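Local structure of uncharacterized protein DUF1470 (Jannaschia sp. CCS1, 3H0N) at residues G11-T23 with G34-D47. The protein is uncharacterised, but carries a treble-clef zinc finger and an ABATE domain and possibly acts as a transcription regulator. Numbering follows the deposited sequence.
Sequences GLRVSLDLVNIAT and GGCVIEDLHDLLKD
Leu44 of the short helix 38-44 fits as a knob into a hole formed by Val14, Asp17, Leu18 and Ile21 on helix 11-22. From its CB the chain runs to a CG lying anti to the backbone N (chi1 -179°), which meets Val14 CG1 at 4.1 Å. There it forks: CD1 presses on Asp17 CB at 3.5 Å and also touches Leu18 N and Ile21 CD1, while CD2 rests against Leu18 CB and CD1. The two helices pack nearly antiparallel, 159° between their directions, and are joined through the two-stranded β-hairpin 25-27/30-32, in the part of the chain that belongs to the putative stress-induced transcription regulator family. Where the chain returns from this hairpin, Gly35 N donates to Ala22 O (2.8 Å), and Gly34 passes so close to that oxygen that a CB would clash. Ile21 CG2 lies against Cys36 CB and the carboxylate of Asp40. Asp40 OD2 in turn accepts a nearly straight bond from Val37 N (3.0 Å) at the N-cap position. With an alanine at Asp40, the N-H of Val37 is likely to lose its carboxylate acceptor, and a gap to open beside Ile21 CG2. At the other end, Arg13 NH2 makes a weak, bent bond within a salt bridge to Asp47 OD2 (3.1 Å), the guanidinium and carboxylate planes 56° apart; a water at the guanidinium edge joins Arg13 NE to the same oxygen, weakly on the Asp47 side. Arg13 NH1 is held by the carbonyls of Leu4 and Ser6. A second water donates to both Asp17 OD2 and Leu44 O.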
loop_
_atom_site.group_PDB
_atom_site.type_symbol
_atom_site.label_atom_id
_atom_site.label_comp_id
_atom_site.label_asym_id
_atom_site.label_seq_id
_atom_site.Cartn_x
_atom_site.Cartn_y
_atom_site.Cartn_z
ATOM N N GLY A 11 9.876 0.191 3.536
ATOM C CA GLY A 11 10.261 1.506 3.066
ATOM C C GLY A 11 10.380 2.494 4.198
ATOM O O GLY A 11 11.320 3.282 4.246
ATOM N N LEU A 12 9.425 2.443 5.105
ATOM C CA LEU A 12 9.485 3.318 6.286
ATOM C C LEU A 12 10.707 3.028 7.128
ATOM O O LEU A 12 11.471 3.949 7.539
ATOM C CB LEU A 12 8.197 3.172 7.137
ATOM C CG LEU A 12 8.130 3.933 8.464
ATOM C CD1 LEU A 12 8.210 5.452 8.210
ATOM C CD2 LEU A 12 6.849 3.560 9.211
ATOM N N ARG A 13 10.949 1.749 7.403
ATOM C CA ARG A 13 12.046 1.343 8.267
ATOM C C ARG A 13 13.396 1.689 7.663
ATOM O O ARG A 13 14.264 2.248 8.344
ATOM C CB ARG A 13 11.976 -0.166 8.492
ATOM C CG ARG A 13 13.098 -0.746 9.319
ATOM C CD ARG A 13 12.962 -2.236 9.549
ATOM N NE ARG A 13 12.970 -3.085 8.363
ATOM C CZ ARG A 13 11.885 -3.613 7.733
ATOM N NH1 ARG A 13 10.632 -3.339 8.065
ATOM N NH2 ARG A 13 12.108 -4.427 6.712
ATOM N N VAL A 14 13.586 1.372 6.395
ATOM C CA VAL A 14 14.851 1.642 5.742
ATOM C C VAL A 14 15.055 3.160 5.646
ATOM O O VAL A 14 16.165 3.652 5.820
ATOM C CB VAL A 14 14.918 0.957 4.377
ATOM C CG1 VAL A 14 16.105 1.438 3.537
ATOM C CG2 VAL A 14 15.017 -0.565 4.535
ATOM N N SER A 15 13.990 3.919 5.394
ATOM C CA SER A 15 14.113 5.389 5.313
ATOM C C SER A 15 14.665 5.954 6.629
ATOM O O SER A 15 15.615 6.734 6.630
ATOM C CB SER A 15 12.748 6.050 5.078
ATOM O OG SER A 15 12.257 5.816 3.771
ATOM N N LEU A 16 14.077 5.528 7.735
ATOM C CA LEU A 16 14.514 5.999 9.068
ATOM C C LEU A 16 15.940 5.601 9.335
ATOM O O LEU A 16 16.760 6.423 9.778
ATOM C CB LEU A 16 13.607 5.448 10.171
ATOM C CG LEU A 16 12.143 5.903 10.089
ATOM C CD1 LEU A 16 11.259 4.979 10.964
ATOM C CD2 LEU A 16 11.947 7.364 10.516
ATOM N N ASP A 17 16.250 4.339 9.097
ATOM C CA ASP A 17 17.586 3.813 9.363
ATOM C C ASP A 17 18.666 4.494 8.482
ATOM O O ASP A 17 19.749 4.807 8.981
ATOM C CB ASP A 17 17.640 2.304 9.130
ATOM C CG ASP A 17 16.940 1.504 10.213
ATOM O OD1 ASP A 17 16.571 2.085 11.248
ATOM O OD2 ASP A 17 16.821 0.275 9.989
ATOM N N LEU A 18 18.329 4.725 7.222
ATOM C CA LEU A 18 19.277 5.328 6.274
ATOM C C LEU A 18 19.541 6.771 6.686
ATOM O O LEU A 18 20.696 7.215 6.738
ATOM C CB LEU A 18 18.725 5.231 4.842
ATOM C CG LEU A 18 19.540 6.029 3.821
ATOM C CD1 LEU A 18 21.004 5.582 3.724
ATOM C CD2 LEU A 18 18.807 5.914 2.490
ATOM N N VAL A 19 18.486 7.510 6.986
ATOM C CA VAL A 19 18.668 8.896 7.447
ATOM C C VAL A 19 19.507 8.911 8.709
ATOM O O VAL A 19 20.399 9.757 8.865
ATOM C CB VAL A 19 17.294 9.551 7.644
ATOM C CG1 VAL A 19 17.382 10.825 8.532
ATOM C CG2 VAL A 19 16.652 9.814 6.259
ATOM N N ASN A 20 19.264 7.978 9.643
ATOM C CA ASN A 20 19.957 8.013 10.922
ATOM C C ASN A 20 21.420 7.623 10.791
ATOM O O ASN A 20 22.263 8.105 11.539
ATOM C CB ASN A 20 19.206 7.197 11.954
ATOM C CG ASN A 20 18.000 7.947 12.498
ATOM O OD1 ASN A 20 17.977 9.176 12.473
ATOM N ND2 ASN A 20 17.003 7.217 12.974
ATOM N N ILE A 21 21.765 6.802 9.802
ATOM C CA ILE A 21 23.154 6.504 9.510
ATOM C C ILE A 21 23.842 7.712 8.865
ATOM O O ILE A 21 24.900 8.170 9.322
ATOM C CB ILE A 21 23.280 5.304 8.538
ATOM C CG1 ILE A 21 22.827 4.043 9.241
ATOM C CG2 ILE A 21 24.749 5.172 8.055
ATOM C CD1 ILE A 21 22.474 2.883 8.260
ATOM N N ALA A 22 23.266 8.231 7.803
ATOM C CA ALA A 22 24.009 9.068 6.890
ATOM C C ALA A 22 23.922 10.549 7.185
ATOM O O ALA A 22 24.805 11.316 6.769
ATOM C CB ALA A 22 23.598 8.793 5.431
ATOM N N THR A 23 22.861 11.001 7.863
ATOM C CA THR A 23 22.640 12.451 7.998
ATOM C C THR A 23 23.538 13.002 9.093
ATOM O O THR A 23 23.475 12.538 10.223
ATOM C CB THR A 23 21.208 12.751 8.361
ATOM O OG1 THR A 23 20.364 12.185 7.352
ATOM C CG2 THR A 23 20.978 14.246 8.396
ATOM N N GLY A 34 28.043 11.431 10.033
ATOM C CA GLY A 34 27.265 10.964 8.902
ATOM C C GLY A 34 28.107 10.437 7.760
ATOM O O GLY A 34 29.274 10.098 7.934
ATOM N N GLY A 35 27.482 10.389 6.581
ATOM C CA GLY A 35 27.997 9.649 5.439
ATOM C C GLY A 35 27.725 8.197 5.682
ATOM O O GLY A 35 27.076 7.822 6.652
ATOM N N CYS A 36 28.210 7.352 4.770
ATOM C CA CYS A 36 28.196 5.927 4.987
ATOM C C CYS A 36 29.270 5.220 4.204
ATOM O O CYS A 36 29.920 5.791 3.337
ATOM C CB CYS A 36 26.844 5.279 4.766
ATOM S SG CYS A 36 26.318 4.999 3.120
ATOM N N VAL A 37 29.461 3.972 4.581
ATOM C CA VAL A 37 30.357 3.061 3.887
ATOM C C VAL A 37 29.560 1.821 3.479
ATOM O O VAL A 37 28.405 1.572 3.913
ATOM C CB VAL A 37 31.563 2.663 4.802
ATOM C CG1 VAL A 37 32.474 3.856 5.058
ATOM C CG2 VAL A 37 31.082 2.055 6.142
ATOM N N ILE A 38 30.148 1.015 2.611
ATOM C CA ILE A 38 29.405 -0.127 2.080
ATOM C C ILE A 38 28.941 -1.083 3.182
ATOM O O ILE A 38 27.855 -1.695 3.074
ATOM C CB ILE A 38 30.159 -0.895 0.961
ATOM C CG1 ILE A 38 29.139 -1.545 0.018
ATOM C CG2 ILE A 38 31.103 -1.927 1.554
ATOM C CD1 ILE A 38 29.697 -2.617 -0.915
ATOM N N GLU A 39 29.703 -1.207 4.270
ATOM C CA GLU A 39 29.260 -2.059 5.387
ATOM C C GLU A 39 27.911 -1.618 5.996
ATOM O O GLU A 39 27.094 -2.455 6.411
ATOM C CB GLU A 39 30.329 -2.087 6.492
ATOM C CG GLU A 39 31.594 -2.854 6.123
ATOM C CD GLU A 39 32.627 -2.048 5.330
ATOM O OE1 GLU A 39 32.422 -0.856 5.024
ATOM O OE2 GLU A 39 33.682 -2.639 5.000
ATOM N N ASP A 40 27.672 -0.303 6.030
ATOM C CA ASP A 40 26.425 0.253 6.515
ATOM C C ASP A 40 25.290 -0.181 5.605
ATOM O O ASP A 40 24.186 -0.489 6.070
ATOM C CB ASP A 40 26.433 1.787 6.532
ATOM C CG ASP A 40 27.456 2.386 7.488
ATOM O OD1 ASP A 40 27.622 1.854 8.599
ATOM O OD2 ASP A 40 28.074 3.392 7.128
ATOM N N LEU A 41 25.564 -0.232 4.303
ATOM C CA LEU A 41 24.541 -0.664 3.357
ATOM C C LEU A 41 24.245 -2.163 3.443
ATOM O O LEU A 41 23.072 -2.581 3.335
ATOM C CB LEU A 41 24.929 -0.258 1.942
ATOM C CG LEU A 41 25.179 1.252 1.753
ATOM C CD1 LEU A 41 25.543 1.495 0.273
ATOM C CD2 LEU A 41 23.962 2.060 2.189
ATOM N N HIS A 42 25.267 -2.992 3.671
ATOM C CA HIS A 42 25.006 -4.409 3.871
ATOM C C HIS A 42 24.053 -4.667 5.052
ATOM O O HIS A 42 23.152 -5.509 4.972
ATOM C CB HIS A 42 26.309 -5.181 4.052
ATOM C CG HIS A 42 27.000 -5.486 2.756
ATOM N ND1 HIS A 42 26.852 -6.695 2.114
ATOM C CD2 HIS A 42 27.818 -4.744 1.975
ATOM C CE1 HIS A 42 27.566 -6.689 1.001
ATOM N NE2 HIS A 42 28.149 -5.509 0.883
ATOM N N ASP A 43 24.213 -3.908 6.115
ATOM C CA ASP A 43 23.360 -4.106 7.270
ATOM C C ASP A 43 22.003 -3.431 7.073
ATOM O O ASP A 43 20.982 -3.994 7.475
ATOM C CB ASP A 43 24.042 -3.582 8.516
ATOM C CG ASP A 43 23.166 -3.680 9.729
ATOM O OD1 ASP A 43 22.809 -4.809 10.105
ATOM O OD2 ASP A 43 22.823 -2.633 10.280
ATOM N N LEU A 44 21.992 -2.250 6.442
ATOM C CA LEU A 44 20.750 -1.564 6.121
ATOM C C LEU A 44 19.764 -2.400 5.302
ATOM O O LEU A 44 18.550 -2.413 5.564
ATOM C CB LEU A 44 21.050 -0.263 5.379
ATOM C CG LEU A 44 19.850 0.595 4.975
ATOM C CD1 LEU A 44 19.208 1.270 6.236
ATOM C CD2 LEU A 44 20.244 1.650 3.959
ATOM N N LEU A 45 20.303 -3.085 4.288
ATOM C CA LEU A 45 19.500 -3.799 3.313
ATOM C C LEU A 45 19.503 -5.308 3.541
ATOM O O LEU A 45 19.152 -6.060 2.643
ATOM C CB LEU A 45 20.028 -3.523 1.896
ATOM C CG LEU A 45 20.090 -2.029 1.539
ATOM C CD1 LEU A 45 20.669 -1.835 0.126
ATOM C CD2 LEU A 45 18.752 -1.377 1.711
ATOM N N LYS A 46 19.874 -5.768 4.740
ATOM C CA LYS A 46 20.028 -7.215 5.023
ATOM C C LYS A 46 18.763 -8.036 4.759
ATOM O O LYS A 46 18.838 -9.229 4.491
ATOM C CB LYS A 46 20.470 -7.419 6.477
ATOM C CG LYS A 46 19.395 -7.031 7.511
ATOM C CD LYS A 46 19.917 -7.129 8.950
ATOM C CE LYS A 46 18.757 -7.066 9.949
ATOM N N ASP A 47 17.586 -7.425 4.826
ATOM C CA ASP A 47 16.359 -8.229 4.639
ATOM C C ASP A 47 16.164 -8.622 3.175
ATOM O O ASP A 47 15.295 -9.437 2.869
ATOM C CB ASP A 47 15.127 -7.482 5.169
ATOM C CG ASP A 47 15.147 -7.310 6.692
ATOM O OD1 ASP A 47 15.878 -8.056 7.379
ATOM O OD2 ASP A 47 14.425 -6.419 7.193
HETATM O O HOH W 1 15.674 -3.402 7.795
HETATM O O HOH W 2 16.946 -1.447 7.762
#